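Long-range contact in endo-alpha-mannosidase (Bacteroides thetaiotaomicron, PDB 4ACZ), which probably hydrolyses internal alpha-mannosidic linkages of mannose-containing glycans, as an endo-acting glycoside hydrolase of family 99: residues A[37-42]-A[369-374]. Residues are numbered along the deposited sequence; the frame is centred on the assembly and turned at random.
Sequences TLDDHT and DEFRKA
The ring of Phe371 turns one edge to the turn that begins at Asp39: its CE2 lies 3.7 Å from Asp39 OD2 and 3.9 Å from His41 CB, both near the ring plane. Because OD2 lies near that plane, it meets the faintly positive C-H rim of the phenyl group, a favourable setting for a buried anion. With CG anti to the backbone N (chi1 176°), Phe371 reaches from its helix toward the turn; Ile315 and Ile322 also touch this side chain, which suits a large apolar group. The guanidinium of Arg372 likewise offers an edge. Its NH1 forms a salt bridge with Asp39 OD1, a 2.9 Å hydrogen bond that is somewhat bent (144°) and arrives on the anti side of the oxygen. The two planes are nearly perpendicular and one nitrogen makes the link; a bend at chi3 brings the head of this long, exposed side chain back to the acid. The imidazole of His41 stacks on Tyr321 while its ND1 donates to Asp40 OD1 nearly in the ring plane, a pairing that suits a flat group with an N-H.

The hydrogen bonds of OD2, the oxygen facing Phe371, stay within its own segment. It accepts from His41 N at 3.0 Å, closing an Asx turn, and from Thr42 OG1 at 2.9 Å, from opposite faces of the carboxylate. Aspartate fits because its short side chain folds back on the turn with one oxygen while the other meets the arginine; these donors and the nearby positive charge would probably favour its ionised form. Thr42 suits the turn's end because its hydroxyl, beside the backbone N, makes that bond and also lies 4.1 Å from Phe371 CD2. This type I beta turn, Asp39 to Thr42, leads into the first strand of the (beta/alpha)8 barrel and is tied to its last helix, 359-373, a closure characteristic of the TIM-barrel fold.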
# COMPACT_ATOMS: atom_id res chain seq x y z
N THR A 37 -9.64 -6.34 -18.74
CA THR A 37 -8.38 -7.05 -18.35
C THR A 37 -7.83 -6.57 -17.00
O THR A 37 -6.64 -6.20 -16.88
CB THR A 37 -7.30 -6.89 -19.44
N LEU A 38 -8.68 -6.58 -15.97
CA LEU A 38 -8.31 -6.09 -14.64
C LEU A 38 -8.32 -7.23 -13.62
O LEU A 38 -9.34 -7.86 -13.43
CB LEU A 38 -9.28 -5.00 -14.19
CG LEU A 38 -8.98 -3.50 -14.12
CD1 LEU A 38 -7.88 -2.98 -15.02
CD2 LEU A 38 -10.26 -2.74 -14.38
N ASP A 39 -7.21 -7.47 -12.93
CA ASP A 39 -7.19 -8.59 -11.98
C ASP A 39 -7.70 -8.17 -10.60
O ASP A 39 -7.17 -7.25 -9.98
CB ASP A 39 -5.81 -9.21 -11.88
CG ASP A 39 -5.83 -10.51 -11.13
OD1 ASP A 39 -6.13 -11.55 -11.77
OD2 ASP A 39 -5.58 -10.48 -9.91
N ASP A 40 -8.74 -8.85 -10.11
CA ASP A 40 -9.34 -8.44 -8.83
C ASP A 40 -8.69 -9.11 -7.60
O ASP A 40 -9.15 -8.92 -6.49
CB ASP A 40 -10.87 -8.63 -8.85
CG ASP A 40 -11.29 -10.08 -9.10
OD1 ASP A 40 -10.45 -11.01 -8.94
OD2 ASP A 40 -12.48 -10.30 -9.43
N HIS A 41 -7.63 -9.90 -7.83
CA HIS A 41 -6.82 -10.48 -6.74
C HIS A 41 -5.42 -9.82 -6.64
O HIS A 41 -4.53 -10.33 -5.94
CB HIS A 41 -6.67 -11.99 -6.94
CG HIS A 41 -7.78 -12.80 -6.33
ND1 HIS A 41 -9.11 -12.58 -6.59
CD2 HIS A 41 -7.74 -13.86 -5.48
CE1 HIS A 41 -9.85 -13.45 -5.92
NE2 HIS A 41 -9.04 -14.24 -5.24
N THR A 42 -5.24 -8.71 -7.37
CA THR A 42 -4.00 -7.92 -7.35
C THR A 42 -4.34 -6.52 -6.82
O THR A 42 -5.20 -5.83 -7.40
CB THR A 42 -3.35 -7.79 -8.74
OG1 THR A 42 -3.10 -9.08 -9.31
CG2 THR A 42 -1.99 -7.07 -8.62
N ASP A 369 -0.41 -11.28 -15.61
CA ASP A 369 -0.69 -12.34 -16.59
C ASP A 369 -0.10 -13.70 -16.16
O ASP A 369 -0.78 -14.72 -16.27
CB ASP A 369 -0.19 -11.96 -17.98
CG ASP A 369 -0.46 -13.04 -19.02
OD1 ASP A 369 -1.65 -13.40 -19.23
OD2 ASP A 369 0.51 -13.55 -19.62
N GLU A 370 1.14 -13.69 -15.67
CA GLU A 370 1.80 -14.90 -15.17
C GLU A 370 1.05 -15.46 -13.95
O GLU A 370 0.85 -16.67 -13.82
CB GLU A 370 3.26 -14.61 -14.80
CG GLU A 370 4.16 -14.30 -15.98
CD GLU A 370 4.28 -15.48 -16.94
OE1 GLU A 370 4.75 -16.56 -16.51
OE2 GLU A 370 3.90 -15.33 -18.11
N PHE A 371 0.60 -14.56 -13.08
CA PHE A 371 -0.18 -14.91 -11.89
C PHE A 371 -1.49 -15.61 -12.30
O PHE A 371 -1.85 -16.64 -11.73
CB PHE A 371 -0.42 -13.62 -11.08
CG PHE A 371 -1.30 -13.78 -9.88
CD1 PHE A 371 -0.92 -14.60 -8.80
CD2 PHE A 371 -2.49 -13.07 -9.79
CE1 PHE A 371 -1.73 -14.74 -7.65
CE2 PHE A 371 -3.33 -13.19 -8.63
CZ PHE A 371 -2.94 -14.02 -7.57
N ARG A 372 -2.19 -15.08 -13.30
CA ARG A 372 -3.44 -15.68 -13.78
C ARG A 372 -3.21 -17.06 -14.42
O ARG A 372 -4.03 -17.96 -14.27
CB ARG A 372 -4.19 -14.75 -14.75
CG ARG A 372 -4.81 -13.53 -14.09
CD ARG A 372 -5.00 -12.35 -15.06
NE ARG A 372 -6.23 -12.48 -15.82
CZ ARG A 372 -7.43 -12.09 -15.41
NH1 ARG A 372 -7.60 -11.52 -14.22
NH2 ARG A 372 -8.49 -12.28 -16.20
N LYS A 373 -2.10 -17.21 -15.15
CA LYS A 373 -1.77 -18.49 -15.77
C LYS A 373 -1.45 -19.53 -14.70
O LYS A 373 -1.65 -20.72 -14.92
CB LYS A 373 -0.60 -18.36 -16.76
CG LYS A 373 -1.00 -17.72 -18.08
CD LYS A 373 0.02 -17.95 -19.19
CE LYS A 373 1.22 -17.05 -19.03
NZ LYS A 373 2.22 -17.25 -20.12
N ALA A 374 -0.97 -19.07 -13.55
CA ALA A 374 -0.62 -19.94 -12.42
C ALA A 374 -1.82 -20.31 -11.54
O ALA A 374 -1.68 -21.12 -10.60
CB ALA A 374 0.47 -19.28 -11.59
O HOH W 1 -9.96 -10.94 -11.78